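Local coordinates for protein Hia (Adhesin) (Haemophilus influenzae, PDB 3EMF) that serves as a trimeric autotransporter adhesin, this piece being its binding domain 2, which probably helps the bacterium attach to host cells, at residues Val5-Lys10 and Asp54-Thr59; Lys10-Ala15 and Ala27-Gln32; Thr20-Ala25 and Asn42-Ser47; Gly37-Asn42 and Val60-Lys65; Leu66-Ser71 and Gln82-Ala87. All coordinates share one frame; numbering follows the deposited sequence.

In the fold
Interaction 5 lies nearest the centre of the chain and is buried: paired strands bearing a Trp-Val contact, continued by a neighbouring subunit. Interaction 4 is buried too, but rests on one backbone bond and the packing of Leu39 with Asn62 and the aliphatic part of Lys65; it touches interaction 5 through Leu38 and through Arg64 O with Lys85 NZ. Interactions 1 and 2 are partly buried, and each centres on a side-chain amide bonded to loop backbone, Asn7 or Gln30, beside apolar contacts. Interaction 3 is a surface contact bridged by waters and reached by no other chain. Interactions 2 and 3 share helix 24-30, whereas interactions 1 and 4 hold the loop into helix 60-63 and that helix itself.

Interaction 1 (Val5-Lys10 and Asp54-Thr59); sequences VTNKLK and DNTAAT
This is a loop-to-loop contact, one amide-to-carbonyl bond flanked by small apolar groups, joining the N-terminal loop ahead of helix 24-30 to the loop that runs into helix 60-63. Asn7 reaches across: its ND2 donates to Ala57 O at 2.9 Å, with 154° at the hydrogen. The donor lies in the carbonyl plane of Ala57, and the oxygen lies close to the amide plane of Asn7, so the two flat groups meet nearly coplanar. CG of Asn7 is held between its own backbone N and carbonyl carbon (chi1 63°), which turns OD1 back toward the chain, where Leu9 N gives it a weak bond of 3.3 Å. Behind the amide, Asn7 CB rests on Thr56 CG2 at 3.8 Å, while Thr56 OG1 bonds to Glu53 O. Thr59 is the N-cap of helix 60-63, its OG1 taken up by Asn62 N; its methyl CG2 is left to face the other loop, 3.5 Å from Val5 O. The Val5 and Thr59 side chains pass one another pointing opposite ways, Val5 CG1 to Thr59 CG2 3.9 Å, and Val5 CG1 also meets Ala57 CB at 3.7 Å. The trimer closes round the pair: Val60 of the second subunit packs on Asn7 and Thr56, and Ala57 of the third subunit packs on Val5. Asp54 forms a salt bridge with Arg64 of the second subunit.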
# COMPACT_ATOMS: atom_id res chain seq x y z
N VAL A 5 11.51 11.76 -18.16
CA VAL A 5 12.14 10.57 -17.60
C VAL A 5 11.27 9.35 -17.86
O VAL A 5 10.06 9.37 -17.62
CB VAL A 5 12.35 10.71 -16.08
CG1 VAL A 5 12.84 9.40 -15.48
CG2 VAL A 5 13.31 11.85 -15.78
N THR A 6 11.89 8.28 -18.35
CA THR A 6 11.18 7.03 -18.61
C THR A 6 11.99 5.83 -18.12
O THR A 6 13.18 5.94 -17.89
CB THR A 6 10.91 6.86 -20.11
OG1 THR A 6 12.14 6.62 -20.81
CG2 THR A 6 10.24 8.10 -20.68
N ASN A 7 11.32 4.70 -17.95
CA ASN A 7 12.02 3.44 -17.74
C ASN A 7 11.25 2.31 -18.41
O ASN A 7 10.20 2.55 -19.01
CB ASN A 7 12.34 3.19 -16.25
CG ASN A 7 11.10 3.06 -15.40
OD1 ASN A 7 10.09 2.52 -15.84
ND2 ASN A 7 11.18 3.54 -14.16
N LYS A 8 11.77 1.09 -18.34
CA LYS A 8 11.23 -0.02 -19.13
C LYS A 8 10.28 -0.92 -18.35
O LYS A 8 9.85 -1.95 -18.86
CB LYS A 8 12.37 -0.86 -19.71
CG LYS A 8 12.98 -0.34 -21.01
CD LYS A 8 14.19 -1.19 -21.39
CE LYS A 8 14.70 -0.87 -22.80
NZ LYS A 8 15.72 -1.87 -23.27
N LEU A 9 9.94 -0.54 -17.12
CA LEU A 9 8.99 -1.31 -16.31
C LEU A 9 7.64 -1.52 -17.00
O LEU A 9 7.04 -0.58 -17.54
CB LEU A 9 8.73 -0.62 -14.96
CG LEU A 9 9.91 -0.53 -14.00
CD1 LEU A 9 9.56 0.39 -12.80
CD2 LEU A 9 10.35 -1.93 -13.54
N LYS A 10 7.15 -2.75 -16.92
CA LYS A 10 5.84 -3.09 -17.48
C LYS A 10 4.86 -3.32 -16.34
O LYS A 10 5.25 -3.38 -15.17
CB LYS A 10 5.91 -4.36 -18.33
CG LYS A 10 7.04 -4.39 -19.34
CD LYS A 10 7.12 -5.74 -20.05
CE LYS A 10 8.31 -5.82 -20.99
NZ LYS A 10 8.22 -4.81 -22.09
N ASP A 54 17.92 -1.72 -9.96
CA ASP A 54 17.59 -0.89 -8.80
C ASP A 54 17.89 0.61 -9.00
O ASP A 54 17.05 1.44 -8.68
CB ASP A 54 18.34 -1.38 -7.55
CG ASP A 54 17.70 -2.62 -6.92
OD1 ASP A 54 16.55 -2.98 -7.27
OD2 ASP A 54 18.34 -3.24 -6.04
N ASN A 55 19.08 0.94 -9.52
CA ASN A 55 19.50 2.35 -9.61
C ASN A 55 18.97 3.04 -10.87
O ASN A 55 19.72 3.71 -11.58
CB ASN A 55 21.02 2.49 -9.54
CG ASN A 55 21.57 2.23 -8.15
OD1 ASN A 55 20.86 2.39 -7.15
ND2 ASN A 55 22.83 1.82 -8.07
N THR A 56 17.68 2.87 -11.11
CA THR A 56 16.99 3.46 -12.24
C THR A 56 16.02 4.47 -11.66
O THR A 56 15.44 4.24 -10.60
CB THR A 56 16.21 2.38 -13.01
OG1 THR A 56 17.12 1.35 -13.42
CG2 THR A 56 15.50 2.97 -14.24
N ALA A 57 15.87 5.60 -12.35
CA ALA A 57 14.89 6.61 -11.96
C ALA A 57 13.49 6.01 -11.95
O ALA A 57 13.07 5.37 -12.91
CB ALA A 57 14.93 7.78 -12.92
N ALA A 58 12.77 6.19 -10.84
CA ALA A 58 11.36 5.86 -10.81
C ALA A 58 10.58 7.05 -11.40
O ALA A 58 11.00 8.20 -11.28
CB ALA A 58 10.89 5.57 -9.41
N THR A 59 9.47 6.77 -12.07
CA THR A 59 8.66 7.84 -12.65
C THR A 59 7.33 7.99 -11.92
O THR A 59 6.90 7.10 -11.20
CB THR A 59 8.35 7.57 -14.13
OG1 THR A 59 7.41 6.50 -14.23
CG2 THR A 59 9.64 7.21 -14.87

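Interaction 2 (Lys10-Ala15 and Ala27-Gln32); sequences KAYGDA and AEKQVQ
Gln30 leaves helix 24-30 with CG opposite its backbone N (chi1 165°), then bends (chi2 75°), which carries its amide onto the backbone of Gly13 and Asp14. Both ends of that amide are used. OE1 accepts Gly13 N at 2.9 Å, the donor standing well above the carbonyl plane of the side chain, and NE2 donates to Asp14 O at 2.6 Å, with that oxygen lying in the amide plane. OE1 also takes a hydrogen from a water that donates to Ala11 O as well, so two donors grip it. The backbone being read is a type II beta turn from Ala11 to Asp14, closed by Asp14 N to Ala11 O at 3.2 Å, with Gly13 at its third position. Beside the amide, the Tyr12 ring takes Lys29 over one face: CB stands 3.9 Å from the ring centroid, 20° off the normal, a CH-pi contact. The two side chains run obliquely to each other, and farther along the extended lysine CD comes to 3.7 Å from Tyr12 OH. Lys29 NZ continues beyond the ring to Ala87 O of the second subunit, whose Ala87 also packs on Tyr12.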
# COMPACT_ATOMS: atom_id res chain seq x y z
N LYS A 10 7.15 -2.75 -16.92
CA LYS A 10 5.84 -3.09 -17.48
C LYS A 10 4.86 -3.32 -16.34
O LYS A 10 5.25 -3.38 -15.17
CB LYS A 10 5.91 -4.36 -18.33
CG LYS A 10 7.04 -4.39 -19.34
CD LYS A 10 7.12 -5.74 -20.05
CE LYS A 10 8.31 -5.82 -20.99
NZ LYS A 10 8.22 -4.81 -22.09
N ALA A 11 3.59 -3.45 -16.70
CA ALA A 11 2.56 -3.81 -15.75
C ALA A 11 2.26 -5.28 -15.93
O ALA A 11 2.45 -5.85 -17.00
CB ALA A 11 1.32 -2.98 -16.02
N TYR A 12 1.76 -5.91 -14.88
CA TYR A 12 1.22 -7.24 -15.04
C TYR A 12 0.08 -7.18 -16.06
O TYR A 12 -0.67 -6.20 -16.11
CB TYR A 12 0.71 -7.76 -13.72
CG TYR A 12 1.83 -8.13 -12.79
CD1 TYR A 12 2.66 -9.20 -13.08
CD2 TYR A 12 2.08 -7.39 -11.64
CE1 TYR A 12 3.70 -9.54 -12.23
CE2 TYR A 12 3.10 -7.72 -10.79
CZ TYR A 12 3.91 -8.80 -11.08
OH TYR A 12 4.94 -9.12 -10.22
N GLY A 13 -0.02 -8.23 -16.88
CA GLY A 13 -1.03 -8.32 -17.93
C GLY A 13 -0.51 -7.89 -19.29
O GLY A 13 -1.16 -8.11 -20.30
N ASP A 14 0.67 -7.27 -19.30
CA ASP A 14 1.27 -6.81 -20.54
C ASP A 14 1.57 -8.04 -21.40
O ASP A 14 2.05 -9.06 -20.89
CB ASP A 14 2.56 -6.03 -20.25
CG ASP A 14 3.11 -5.29 -21.48
OD1 ASP A 14 3.31 -5.93 -22.54
OD2 ASP A 14 3.36 -4.07 -21.38
N ALA A 15 1.32 -7.94 -22.70
CA ALA A 15 1.40 -9.09 -23.61
C ALA A 15 2.80 -9.67 -23.81
O ALA A 15 2.94 -10.86 -24.09
CB ALA A 15 0.79 -8.74 -24.96
N ALA A 27 4.53 -15.43 -12.99
CA ALA A 27 3.58 -15.95 -13.97
C ALA A 27 2.15 -15.94 -13.45
O ALA A 27 1.21 -15.60 -14.17
CB ALA A 27 3.98 -17.37 -14.37
N GLU A 28 1.99 -16.34 -12.19
CA GLU A 28 0.68 -16.39 -11.54
C GLU A 28 0.04 -15.01 -11.43
O GLU A 28 -1.18 -14.86 -11.56
CB GLU A 28 0.76 -17.06 -10.16
CG GLU A 28 1.06 -18.56 -10.20
CD GLU A 28 1.04 -19.24 -8.83
OE1 GLU A 28 1.31 -18.57 -7.80
OE2 GLU A 28 0.76 -20.46 -8.78
N LYS A 29 0.86 -14.00 -11.18
CA LYS A 29 0.35 -12.64 -11.15
C LYS A 29 0.04 -12.13 -12.55
O LYS A 29 -0.96 -11.44 -12.77
CB LYS A 29 1.35 -11.71 -10.46
CG LYS A 29 1.50 -12.04 -8.98
CD LYS A 29 2.55 -11.15 -8.28
CE LYS A 29 2.84 -11.66 -6.86
NZ LYS A 29 3.69 -10.70 -6.05
N GLN A 30 0.91 -12.46 -13.49
CA GLN A 30 0.77 -11.99 -14.86
C GLN A 30 -0.59 -12.34 -15.46
O GLN A 30 -1.15 -11.56 -16.24
CB GLN A 30 1.92 -12.53 -15.70
CG GLN A 30 1.73 -12.42 -17.22
CD GLN A 30 1.91 -11.02 -17.75
OE1 GLN A 30 2.16 -10.08 -17.00
NE2 GLN A 30 1.72 -10.86 -19.07
N VAL A 31 -1.13 -13.51 -15.10
CA VAL A 31 -2.35 -14.02 -15.76
C VAL A 31 -3.64 -13.75 -15.00
O VAL A 31 -4.74 -14.09 -15.49
CB VAL A 31 -2.27 -15.55 -15.99
CG1 VAL A 31 -1.12 -15.89 -16.92
CG2 VAL A 31 -2.14 -16.30 -14.65
N GLN A 32 -3.54 -13.15 -13.81
CA GLN A 32 -4.72 -12.81 -13.02
C GLN A 32 -5.23 -11.38 -13.26
O GLN A 32 -4.47 -10.41 -13.12
CB GLN A 32 -4.44 -13.02 -11.53
CG GLN A 32 -4.30 -14.48 -11.13
CD GLN A 32 -4.02 -14.62 -9.64
OE1 GLN A 32 -4.95 -14.63 -8.82
NE2 GLN A 32 -2.75 -14.74 -9.28
O HOH W 1 4.26 -8.03 -17.00
O HOH W 2 2.79 -12.74 -21.73

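Interaction 3 (Thr20-Ala25 and Asn42-Ser47); sequences TNNSIA and NEKNAS
Asn22 and Lys44 make the one direct hydrogen bond of this surface contact, Lys44 N to Asn22 OD1 at 2.8 Å, with 160° at the hydrogen and the donor tilted a little from the carbonyl plane of the side chain. In Asn22, CG stands opposite the carbonyl carbon, and a steep second torsion (chi2 -80°) turns OD1 to Lys44. A water at 2.9 Å donates to the same oxygen and accepts from Ser23 N, so OD1 is gripped twice. The other end of the amide, ND2, bonds to Asn18 O and has a weak link to a second water, which donates to Glu43 OE2 at 2.6 Å. The Glu43 chain, extended beyond CG, crosses Asn22 at a slant, with carboxylate and amide planes 45° apart and Glu43 CG 4.0 Å from Asn22 OD1. Lys44 brings only the base of its side chain: CB sits 3.7 Å from Asn21 O, while the rest leads away. Asn21 lies alongside the next peptide, its CB 3.4 Å from Asn45 O. Its ND2 turns to a third water, at 3.1 Å, which donates in turn to Lys44 O. No other chain of the assembly touches either segment, and the polar groups are joined largely through solvent. Just past Asn22, Ser23 caps helix 24-30 with its OG on Asp26 N, so the arrangement is that of an N-terminal helix cap beside which the side-chain amide of the neighbouring Asn22 takes a backbone N-H of the passing loop.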
# COMPACT_ATOMS: atom_id res chain seq x y z
N THR A 20 9.03 -17.94 -19.80
CA THR A 20 10.23 -18.75 -19.62
C THR A 20 11.21 -18.15 -18.62
O THR A 20 11.74 -18.86 -17.75
CB THR A 20 10.98 -18.95 -20.96
OG1 THR A 20 10.25 -19.86 -21.79
CG2 THR A 20 12.37 -19.51 -20.72
N ASN A 21 11.44 -16.85 -18.75
CA ASN A 21 12.49 -16.15 -18.00
C ASN A 21 12.10 -15.79 -16.57
O ASN A 21 12.94 -15.35 -15.79
CB ASN A 21 12.88 -14.86 -18.73
CG ASN A 21 13.28 -15.09 -20.16
OD1 ASN A 21 13.65 -16.20 -20.54
ND2 ASN A 21 13.22 -14.04 -20.96
N ASN A 22 10.83 -15.97 -16.24
CA ASN A 22 10.33 -15.53 -14.93
C ASN A 22 9.83 -16.69 -14.09
O ASN A 22 9.65 -17.79 -14.59
CB ASN A 22 9.25 -14.47 -15.12
CG ASN A 22 9.81 -13.18 -15.67
OD1 ASN A 22 10.38 -12.38 -14.92
ND2 ASN A 22 9.67 -12.97 -16.98
N SER A 23 9.60 -16.44 -12.80
CA SER A 23 9.21 -17.48 -11.85
C SER A 23 7.73 -17.83 -11.94
O SER A 23 6.95 -17.09 -12.53
CB SER A 23 9.47 -16.99 -10.44
OG SER A 23 8.62 -15.90 -10.17
N ILE A 24 7.36 -18.94 -11.32
CA ILE A 24 5.96 -19.34 -11.21
C ILE A 24 5.15 -18.29 -10.46
O ILE A 24 3.98 -18.07 -10.77
CB ILE A 24 5.81 -20.71 -10.52
CG1 ILE A 24 6.37 -21.83 -11.39
CG2 ILE A 24 4.35 -20.98 -10.19
CD1 ILE A 24 5.88 -23.24 -11.03
N ALA A 25 5.77 -17.64 -9.48
CA ALA A 25 5.09 -16.64 -8.68
C ALA A 25 4.69 -15.43 -9.52
O ALA A 25 3.59 -14.91 -9.37
CB ALA A 25 5.98 -16.19 -7.49
N ASN A 42 9.35 -7.06 -10.61
CA ASN A 42 10.26 -8.20 -10.50
C ASN A 42 10.52 -8.95 -11.81
O ASN A 42 10.85 -10.14 -11.79
CB ASN A 42 9.74 -9.17 -9.45
CG ASN A 42 10.83 -10.02 -8.85
OD1 ASN A 42 10.63 -11.20 -8.56
ND2 ASN A 42 12.01 -9.43 -8.68
N GLU A 43 10.40 -8.25 -12.94
CA GLU A 43 10.59 -8.88 -14.25
C GLU A 43 12.07 -9.15 -14.58
O GLU A 43 12.92 -8.26 -14.45
CB GLU A 43 9.93 -8.07 -15.36
CG GLU A 43 9.63 -8.87 -16.64
CD GLU A 43 8.83 -8.09 -17.68
OE1 GLU A 43 8.59 -6.88 -17.46
OE2 GLU A 43 8.43 -8.68 -18.71
N LYS A 44 12.35 -10.36 -15.02
CA LYS A 44 13.73 -10.81 -15.25
C LYS A 44 14.01 -11.06 -16.72
O LYS A 44 13.08 -11.18 -17.54
CB LYS A 44 14.00 -12.08 -14.45
CG LYS A 44 14.19 -11.81 -12.98
CD LYS A 44 14.02 -13.05 -12.15
CE LYS A 44 14.70 -12.86 -10.81
NZ LYS A 44 14.39 -11.52 -10.26
N ASN A 45 15.29 -11.14 -17.08
CA ASN A 45 15.66 -11.51 -18.45
C ASN A 45 16.13 -12.97 -18.52
O ASN A 45 15.91 -13.75 -17.59
CB ASN A 45 16.71 -10.56 -19.04
CG ASN A 45 17.94 -10.41 -18.15
OD1 ASN A 45 18.55 -9.34 -18.12
ND2 ASN A 45 18.29 -11.47 -17.43
N ALA A 46 16.75 -13.35 -19.63
CA ALA A 46 17.26 -14.72 -19.76
C ALA A 46 18.22 -15.07 -18.62
O ALA A 46 18.27 -16.22 -18.18
CB ALA A 46 17.94 -14.90 -21.11
N SER A 47 18.96 -14.07 -18.15
CA SER A 47 20.02 -14.26 -17.16
C SER A 47 19.49 -14.40 -15.73
O SER A 47 20.27 -14.58 -14.79
CB SER A 47 21.02 -13.10 -17.21
OG SER A 47 21.47 -12.83 -18.53
O HOH W 3 12.03 -11.34 -20.09
O HOH W 4 10.06 -13.43 -12.27
O HOH W 5 9.45 -10.95 -19.40

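Interaction 4 (Gly37-Asn42 and Val60-Lys65); sequences GLLNLN and VGNLRK
Leu39 lies across Lys65 at about a right angle and across Asn62 at a slant, so that one branched side chain fills the angle between Asn62 of helix 60-63 and Lys65, three residues on. With CG opposite its backbone N (chi1 -157°), Leu39 sends CD2 to Asn62 CB at 3.8 Å and CD1 to Lys65 CD at 4.0 Å. Nearer the backbone, Leu39 CB and Lys65 CB meet at 3.9 Å. The lysine chain then runs past the carbonyl of Gly37, whose O is 3.6 Å from Lys65 CB and stays close to CG and CD, so it is the aliphatic part of Lys65 that packs here. Beneath the side chains a single backbone bond ties the segments: Leu39 N donates to Lys65 O at 2.8 Å, with 158° at the hydrogen. The same oxygen receives a CA-H...O contact from Leu38 CA at 3.4 Å; the Leu38 side chain leads away overall, though CB and CD2 still brush that oxygen. Two other subunits also reach the contact: Leu63 of the second subunit packs on Leu39 and Asn62, and Arg64 NH2 bonds to Val52 O and Leu41 O of the third subunit. Within the chain, the loop is backed by Lys10 and Tyr12, which bond to it through their backbones. Leu38 reaches over to strand 80-85 at Gln83 and Lys85, and strand 67-74 sets out shortly after Lys65, so the contact sits where the short helix hands over to the hairpin.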
# COMPACT_ATOMS: atom_id res chain seq x y z
N GLY A 37 -2.41 -4.36 -14.58
CA GLY A 37 -2.15 -2.93 -14.48
C GLY A 37 -1.29 -2.53 -13.29
O GLY A 37 -0.85 -1.39 -13.20
N LEU A 38 -1.04 -3.44 -12.35
CA LEU A 38 -0.09 -3.12 -11.28
C LEU A 38 1.31 -3.23 -11.85
O LEU A 38 1.56 -4.02 -12.76
CB LEU A 38 -0.25 -4.08 -10.08
CG LEU A 38 -1.57 -4.05 -9.32
CD1 LEU A 38 -1.54 -5.01 -8.11
CD2 LEU A 38 -1.88 -2.64 -8.88
N LEU A 39 2.23 -2.44 -11.30
CA LEU A 39 3.61 -2.41 -11.78
C LEU A 39 4.25 -3.77 -11.59
O LEU A 39 4.09 -4.42 -10.55
CB LEU A 39 4.40 -1.34 -11.01
CG LEU A 39 5.66 -0.76 -11.66
CD1 LEU A 39 5.32 -0.15 -13.02
CD2 LEU A 39 6.30 0.29 -10.73
N ASN A 40 4.95 -4.22 -12.62
CA ASN A 40 5.72 -5.44 -12.50
C ASN A 40 7.16 -5.11 -12.12
O ASN A 40 7.98 -4.81 -12.97
CB ASN A 40 5.68 -6.25 -13.79
CG ASN A 40 6.41 -7.57 -13.65
OD1 ASN A 40 7.03 -7.82 -12.61
ND2 ASN A 40 6.34 -8.42 -14.67
N LEU A 41 7.45 -5.13 -10.83
CA LEU A 41 8.77 -4.72 -10.37
C LEU A 41 9.81 -5.82 -10.50
O LEU A 41 11.01 -5.56 -10.52
CB LEU A 41 8.69 -4.21 -8.92
CG LEU A 41 8.12 -2.80 -8.76
CD1 LEU A 41 8.00 -2.43 -7.29
CD2 LEU A 41 8.99 -1.78 -9.49
N ASN A 42 9.35 -7.06 -10.61
CA ASN A 42 10.26 -8.20 -10.50
C ASN A 42 10.52 -8.95 -11.81
O ASN A 42 10.85 -10.14 -11.79
CB ASN A 42 9.74 -9.17 -9.45
CG ASN A 42 10.83 -10.02 -8.85
OD1 ASN A 42 10.63 -11.20 -8.56
ND2 ASN A 42 12.01 -9.43 -8.68
N VAL A 60 6.67 9.12 -12.13
CA VAL A 60 5.34 9.33 -11.58
C VAL A 60 4.38 8.30 -12.17
O VAL A 60 3.52 7.80 -11.47
CB VAL A 60 4.84 10.78 -11.81
CG1 VAL A 60 3.41 10.95 -11.29
CG2 VAL A 60 5.81 11.77 -11.12
N GLY A 61 4.55 7.96 -13.45
CA GLY A 61 3.77 6.88 -14.01
C GLY A 61 3.90 5.57 -13.22
O GLY A 61 2.94 4.81 -13.07
N ASN A 62 5.10 5.30 -12.72
CA ASN A 62 5.33 4.12 -11.89
C ASN A 62 4.50 4.19 -10.60
O ASN A 62 3.90 3.20 -10.19
CB ASN A 62 6.81 3.98 -11.51
CG ASN A 62 7.72 3.68 -12.69
OD1 ASN A 62 7.31 3.15 -13.73
ND2 ASN A 62 9.01 4.01 -12.52
N LEU A 63 4.48 5.36 -9.95
CA LEU A 63 3.74 5.51 -8.70
C LEU A 63 2.27 5.20 -8.92
O LEU A 63 1.61 4.68 -8.02
CB LEU A 63 3.85 6.92 -8.14
CG LEU A 63 5.27 7.48 -8.01
CD1 LEU A 63 5.26 8.82 -7.30
CD2 LEU A 63 6.11 6.49 -7.26
N ARG A 64 1.78 5.51 -10.12
CA ARG A 64 0.37 5.37 -10.44
C ARG A 64 0.00 3.91 -10.61
O ARG A 64 -1.16 3.57 -10.72
CB ARG A 64 0.00 6.17 -11.69
CG ARG A 64 0.16 7.68 -11.50
CD ARG A 64 -0.31 8.47 -12.70
NE ARG A 64 -0.39 9.89 -12.37
CZ ARG A 64 0.21 10.86 -13.04
NH1 ARG A 64 0.92 10.58 -14.12
NH2 ARG A 64 0.08 12.11 -12.63
N LYS A 65 1.01 3.04 -10.64
CA LYS A 65 0.76 1.61 -10.83
C LYS A 65 1.13 0.79 -9.60
O LYS A 65 1.10 -0.44 -9.64
CB LYS A 65 1.53 1.09 -12.04
CG LYS A 65 1.12 1.75 -13.34
CD LYS A 65 1.77 0.99 -14.50
CE LYS A 65 1.26 1.52 -15.84
NZ LYS A 65 1.53 2.98 -16.01

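Interaction 5 (Leu66-Ser71 and Gln82-Ala87); sequences LGWVLS and QQVKHA
Trp68 O accepts Val84 N at 2.8 Å, with 162° at the hydrogen, and the return bond from Trp68 N to Val84 O is 3.0 Å. One pair further along, Leu70 and Gln82 exchange bonds in the same way, so strands 67-74 and 80-85 form an antiparallel hairpin, with Trp68-Val84 and Leu70-Gln82 as hydrogen-bonded pairs and Val69-Gln83 as a non-hydrogen-bonded pair between them. The side chains of Trp68 and Val84 run alongside each other from the same face of the sheet. The indole is folded over its neighbour by a first torsion that puts CG between the backbone N and carbonyl carbon (chi1 49°), and Val84 CB sits over the five-membered ring, 3.8 Å from its centroid and 19° off the normal. From there Val84 CG1 touches Trp68 NE1 at 3.6 Å, and CG2 turns to Leu70 CB at 3.7 Å. At the end of the pairing, a water joins Leu66 O to His86 N, and Lys85 lays CD 3.4 Å from Leu66 O on its way to Arg64 O, the partner of its NZ. Gln83 NE2 is held by Lys36 O and Ala34 O. The Trp68 ring stacks edge-to-face with Trp68 of both other subunits, which fits the name of the Trp-ring domain, and Val69 to Ser71 pair in parallel with a strand of the second subunit. Main-chain bonds thus satisfy the backbone N and O of Trp68 and Val84, and their apolar side chains can lie buried against the three-fold cluster of tryptophans.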
# COMPACT_ATOMS: atom_id res chain seq x y z
N LEU A 66 1.45 1.47 -8.51
CA LEU A 66 1.72 0.79 -7.25
C LEU A 66 0.44 0.35 -6.55
O LEU A 66 -0.60 1.00 -6.65
CB LEU A 66 2.49 1.72 -6.32
CG LEU A 66 3.90 2.14 -6.73
CD1 LEU A 66 4.44 3.10 -5.66
CD2 LEU A 66 4.80 0.95 -6.88
N GLY A 67 0.51 -0.76 -5.84
CA GLY A 67 -0.66 -1.23 -5.15
C GLY A 67 -0.49 -2.63 -4.62
O GLY A 67 0.54 -3.27 -4.82
N TRP A 68 -1.51 -3.09 -3.91
CA TRP A 68 -1.54 -4.46 -3.45
C TRP A 68 -2.94 -5.00 -3.74
O TRP A 68 -3.87 -4.23 -3.98
CB TRP A 68 -1.19 -4.56 -1.95
CG TRP A 68 -1.94 -3.62 -1.05
CD1 TRP A 68 -1.66 -2.29 -0.83
CD2 TRP A 68 -3.07 -3.94 -0.22
NE1 TRP A 68 -2.56 -1.78 0.08
CE2 TRP A 68 -3.42 -2.77 0.47
CE3 TRP A 68 -3.80 -5.11 0.00
CZ2 TRP A 68 -4.49 -2.74 1.37
CZ3 TRP A 68 -4.86 -5.07 0.89
CH2 TRP A 68 -5.19 -3.89 1.57
N VAL A 69 -3.07 -6.32 -3.72
CA VAL A 69 -4.34 -6.94 -4.05
C VAL A 69 -5.13 -7.33 -2.80
O VAL A 69 -4.60 -7.92 -1.86
CB VAL A 69 -4.13 -8.17 -4.94
CG1 VAL A 69 -5.44 -8.86 -5.20
CG2 VAL A 69 -3.46 -7.76 -6.26
N LEU A 70 -6.41 -6.95 -2.80
CA LEU A 70 -7.30 -7.24 -1.70
C LEU A 70 -8.35 -8.25 -2.14
O LEU A 70 -9.03 -8.04 -3.15
CB LEU A 70 -7.97 -5.95 -1.25
CG LEU A 70 -9.16 -6.09 -0.30
CD1 LEU A 70 -8.72 -6.51 1.08
CD2 LEU A 70 -9.91 -4.77 -0.23
N SER A 71 -8.48 -9.33 -1.39
CA SER A 71 -9.38 -10.41 -1.79
C SER A 71 -10.28 -10.86 -0.65
O SER A 71 -9.90 -10.76 0.52
CB SER A 71 -8.56 -11.61 -2.28
OG SER A 71 -7.84 -11.27 -3.45
N GLN A 82 -9.78 -7.12 -5.71
CA GLN A 82 -9.69 -5.74 -6.17
C GLN A 82 -8.26 -5.26 -5.92
O GLN A 82 -7.52 -5.88 -5.15
CB GLN A 82 -10.67 -4.84 -5.43
CG GLN A 82 -12.10 -5.32 -5.40
CD GLN A 82 -12.46 -6.04 -4.12
OE1 GLN A 82 -11.64 -6.78 -3.55
NE2 GLN A 82 -13.68 -5.84 -3.65
N GLN A 83 -7.90 -4.15 -6.56
CA GLN A 83 -6.59 -3.55 -6.34
C GLN A 83 -6.71 -2.38 -5.43
O GLN A 83 -7.52 -1.49 -5.66
CB GLN A 83 -6.00 -3.06 -7.65
CG GLN A 83 -5.92 -4.09 -8.68
CD GLN A 83 -5.30 -3.59 -9.95
OE1 GLN A 83 -5.22 -2.38 -10.19
NE2 GLN A 83 -4.85 -4.52 -10.79
N VAL A 84 -5.87 -2.35 -4.41
CA VAL A 84 -5.75 -1.19 -3.57
C VAL A 84 -4.56 -0.38 -4.04
O VAL A 84 -3.41 -0.76 -3.82
CB VAL A 84 -5.57 -1.59 -2.11
CG1 VAL A 84 -5.53 -0.33 -1.23
CG2 VAL A 84 -6.70 -2.49 -1.72
N LYS A 85 -4.84 0.72 -4.71
CA LYS A 85 -3.78 1.56 -5.24
C LYS A 85 -3.56 2.74 -4.34
O LYS A 85 -4.24 2.88 -3.31
CB LYS A 85 -4.09 1.96 -6.68
CG LYS A 85 -4.10 0.74 -7.61
CD LYS A 85 -3.22 0.92 -8.84
CE LYS A 85 -3.85 1.87 -9.83
NZ LYS A 85 -3.16 1.81 -11.16
N HIS A 86 -2.62 3.61 -4.68
CA HIS A 86 -2.38 4.75 -3.82
C HIS A 86 -3.67 5.54 -3.68
O HIS A 86 -4.37 5.79 -4.68
CB HIS A 86 -1.31 5.66 -4.37
CG HIS A 86 -1.21 6.95 -3.63
ND1 HIS A 86 -1.76 8.13 -4.09
CD2 HIS A 86 -0.70 7.23 -2.41
CE1 HIS A 86 -1.57 9.08 -3.20
NE2 HIS A 86 -0.92 8.57 -2.17
N ALA A 87 -3.97 5.95 -2.44
CA ALA A 87 -5.11 6.81 -2.13
C ALA A 87 -6.46 6.14 -2.29
O ALA A 87 -7.50 6.79 -2.26
CB ALA A 87 -5.05 8.14 -2.92
O HOH W 6 -0.93 3.84 -7.14